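HD-GYP domain-containing protein (Bdellovibrio bacteriovorus, PDB 3TM8) binds a two-iron centre in an HD-GYP domain and is probably related to the phosphodiesterases that hydrolyse cyclic di-GMP. Local coordinates at residues A[131-136]-A[244-249]. Residues are numbered along the deposited sequence; the frame is centred on the assembly and turned at random.
Sequences ESYNYC and KHFDQT
Tyr133 reaches from its helix to the loop 244-247 and ends on Asp247. Its CG is anti to the backbone N (chi1 176°), which turns the ring toward 244-247. Two bonds fix the buried hydroxyl. Tyr133 OH donates to Asp247 OD2 at 2.6 Å, meeting that oxygen on its anti side, slightly out of the carboxylate plane. It also accepts a nearly straight bond from the backbone Asp247 N, 2.9 Å from Tyr133 OH. Asp247 OD2 also forms a salt bridge with Lys137, which would tend to keep the carboxylate ionised.

Tyr133, His245 and Phe246 form an aromatic cluster. The edge of His245 points at the Tyr133 face in an offset edge-to-face pair, planes 78° apart. His245 NE2 is hydrogen-bonded to Pro127 O. Tyr133 CE1 sits over the centre of the Phe246 ring, and the two planes are inclined at 43°. A water bridges Asn134 OD1 and His245 O.

The cluster lies beside the iron site, the Phe246 side chain about 10 Å from that of the iron ligand His203. It joins helix 130-149 to the loop before helix 248-256. Asp247 stands at the N-cap position, but its side chain makes no capping bond. From helix 190-202, Leu198 touches Tyr133 and Leu195 touches Asp247.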
loop_
_atom_site.group_PDB
_atom_site.type_symbol
_atom_site.label_atom_id
_atom_site.label_comp_id
_atom_site.label_asym_id
_atom_site.label_seq_id
_atom_site.Cartn_x
_atom_site.Cartn_y
_atom_site.Cartn_z
ATOM N N GLU A 131 -0.473 -6.400 18.561
ATOM C CA GLU A 131 0.636 -5.459 18.519
ATOM C C GLU A 131 0.970 -5.034 17.091
ATOM O O GLU A 131 1.240 -3.868 16.835
ATOM C CB GLU A 131 1.872 -6.067 19.187
ATOM C CG GLU A 131 3.129 -5.217 19.072
ATOM C CD GLU A 131 4.286 -5.750 19.909
ATOM O OE1 GLU A 131 4.366 -6.980 20.125
ATOM O OE2 GLU A 131 5.111 -4.930 20.361
ATOM N N SER A 132 0.954 -5.980 16.159
ATOM C CA SER A 132 1.286 -5.660 14.774
ATOM C C SER A 132 0.232 -4.758 14.145
ATOM O O SER A 132 0.549 -3.854 13.363
ATOM C CB SER A 132 1.437 -6.935 13.946
ATOM O OG SER A 132 2.547 -7.686 14.389
ATOM N N TYR A 133 -1.029 -5.016 14.476
ATOM C CA TYR A 133 -2.107 -4.155 14.004
ATOM C C TYR A 133 -1.939 -2.749 14.579
ATOM O O TYR A 133 -2.001 -1.755 13.856
ATOM C CB TYR A 133 -3.474 -4.736 14.377
ATOM C CG TYR A 133 -4.633 -3.837 13.990
ATOM C CD1 TYR A 133 -5.248 -3.966 12.750
ATOM C CD2 TYR A 133 -5.118 -2.857 14.860
ATOM C CE1 TYR A 133 -6.305 -3.151 12.388
ATOM C CE2 TYR A 133 -6.180 -2.036 14.500
ATOM C CZ TYR A 133 -6.765 -2.192 13.260
ATOM O OH TYR A 133 -7.819 -1.386 12.889
ATOM N N ASN A 134 -1.686 -2.668 15.879
ATOM C CA ASN A 134 -1.573 -1.360 16.514
ATOM C C ASN A 134 -0.347 -0.596 16.024
ATOM O O ASN A 134 -0.385 0.624 15.896
ATOM C CB ASN A 134 -1.562 -1.478 18.037
ATOM C CG ASN A 134 -2.912 -1.867 18.596
ATOM O OD1 ASN A 134 -3.937 -1.695 17.937
ATOM N ND2 ASN A 134 -2.926 -2.379 19.821
ATOM N N TYR A 135 0.740 -1.307 15.744
ATOM C CA TYR A 135 1.912 -0.674 15.163
ATOM C C TYR A 135 1.573 -0.086 13.788
ATOM O O TYR A 135 1.921 1.055 13.481
ATOM C CB TYR A 135 3.052 -1.687 15.044
ATOM C CG TYR A 135 4.357 -1.062 14.617
ATOM C CD1 TYR A 135 5.254 -0.572 15.562
ATOM C CD2 TYR A 135 4.686 -0.936 13.271
ATOM C CE1 TYR A 135 6.447 0.016 15.179
ATOM C CE2 TYR A 135 5.876 -0.346 12.876
ATOM C CZ TYR A 135 6.753 0.124 13.837
ATOM O OH TYR A 135 7.937 0.706 13.450
ATOM N N CYS A 136 0.887 -0.876 12.963
ATOM C CA CYS A 136 0.477 -0.425 11.639
ATOM C C CYS A 136 -0.422 0.809 11.754
ATOM O O CYS A 136 -0.279 1.772 10.991
ATOM C CB CYS A 136 -0.254 -1.557 10.904
ATOM S SG CYS A 136 -0.653 -1.238 9.188
ATOM N N LYS A 244 -11.383 -8.503 17.614
ATOM C CA LYS A 244 -11.720 -7.414 18.524
ATOM C C LYS A 244 -10.856 -6.180 18.312
ATOM O O LYS A 244 -11.311 -5.057 18.524
ATOM C CB LYS A 244 -11.604 -7.878 19.979
ATOM C CG LYS A 244 -12.292 -9.200 20.274
ATOM C CD LYS A 244 -11.943 -9.694 21.670
ATOM C CE LYS A 244 -12.234 -11.180 21.827
ATOM N NZ LYS A 244 -11.357 -12.024 20.963
ATOM N N HIS A 245 -9.609 -6.387 17.901
ATOM C CA HIS A 245 -8.671 -5.279 17.766
ATOM C C HIS A 245 -8.823 -4.504 16.461
ATOM O O HIS A 245 -8.270 -3.419 16.326
ATOM C CB HIS A 245 -7.222 -5.754 17.942
ATOM C CG HIS A 245 -6.821 -6.845 17.000
ATOM N ND1 HIS A 245 -7.208 -8.155 17.177
ATOM C CD2 HIS A 245 -6.061 -6.824 15.880
ATOM C CE1 HIS A 245 -6.704 -8.896 16.205
ATOM N NE2 HIS A 245 -6.004 -8.113 15.405
ATOM N N PHE A 246 -9.559 -5.055 15.496
ATOM C CA PHE A 246 -9.788 -4.334 14.245
ATOM C C PHE A 246 -10.813 -3.220 14.429
ATOM O O PHE A 246 -11.881 -3.428 15.011
ATOM C CB PHE A 246 -10.221 -5.277 13.114
ATOM C CG PHE A 246 -9.079 -5.771 12.269
ATOM C CD1 PHE A 246 -8.913 -5.313 10.971
ATOM C CD2 PHE A 246 -8.167 -6.679 12.779
ATOM C CE1 PHE A 246 -7.861 -5.759 10.195
ATOM C CE2 PHE A 246 -7.111 -7.130 12.006
ATOM C CZ PHE A 246 -6.958 -6.667 10.711
ATOM N N ASP A 247 -10.487 -2.033 13.934
ATOM C CA ASP A 247 -11.442 -0.928 13.954
ATOM C C ASP A 247 -12.571 -1.158 12.949
ATOM O O ASP A 247 -12.335 -1.634 11.841
ATOM C CB ASP A 247 -10.744 0.390 13.639
ATOM C CG ASP A 247 -9.756 0.791 14.708
ATOM O OD1 ASP A 247 -10.181 1.408 15.707
ATOM O OD2 ASP A 247 -8.557 0.486 14.549
ATOM N N GLN A 248 -13.793 -0.801 13.329
ATOM C CA GLN A 248 -14.931 -1.001 12.435
ATOM C C GLN A 248 -14.736 -0.310 11.083
ATOM O O GLN A 248 -15.086 -0.868 10.045
ATOM C CB GLN A 248 -16.234 -0.530 13.081
ATOM C CG GLN A 248 -17.462 -0.900 12.263
ATOM C CD GLN A 248 -17.635 -2.406 12.127
ATOM O OE1 GLN A 248 -17.585 -3.137 13.117
ATOM N NE2 GLN A 248 -17.834 -2.876 10.899
ATOM N N THR A 249 -14.178 0.897 11.093
ATOM C CA THR A 249 -13.944 1.624 9.851
ATOM C C THR A 249 -13.035 0.828 8.912
ATOM O O THR A 249 -13.244 0.800 7.698
ATOM C CB THR A 249 -13.293 2.986 10.113
ATOM O OG1 THR A 249 -14.189 3.807 10.873
ATOM C CG2 THR A 249 -12.949 3.678 8.800
HETATM O O HOH W 1 -6.611 -1.948 18.103
#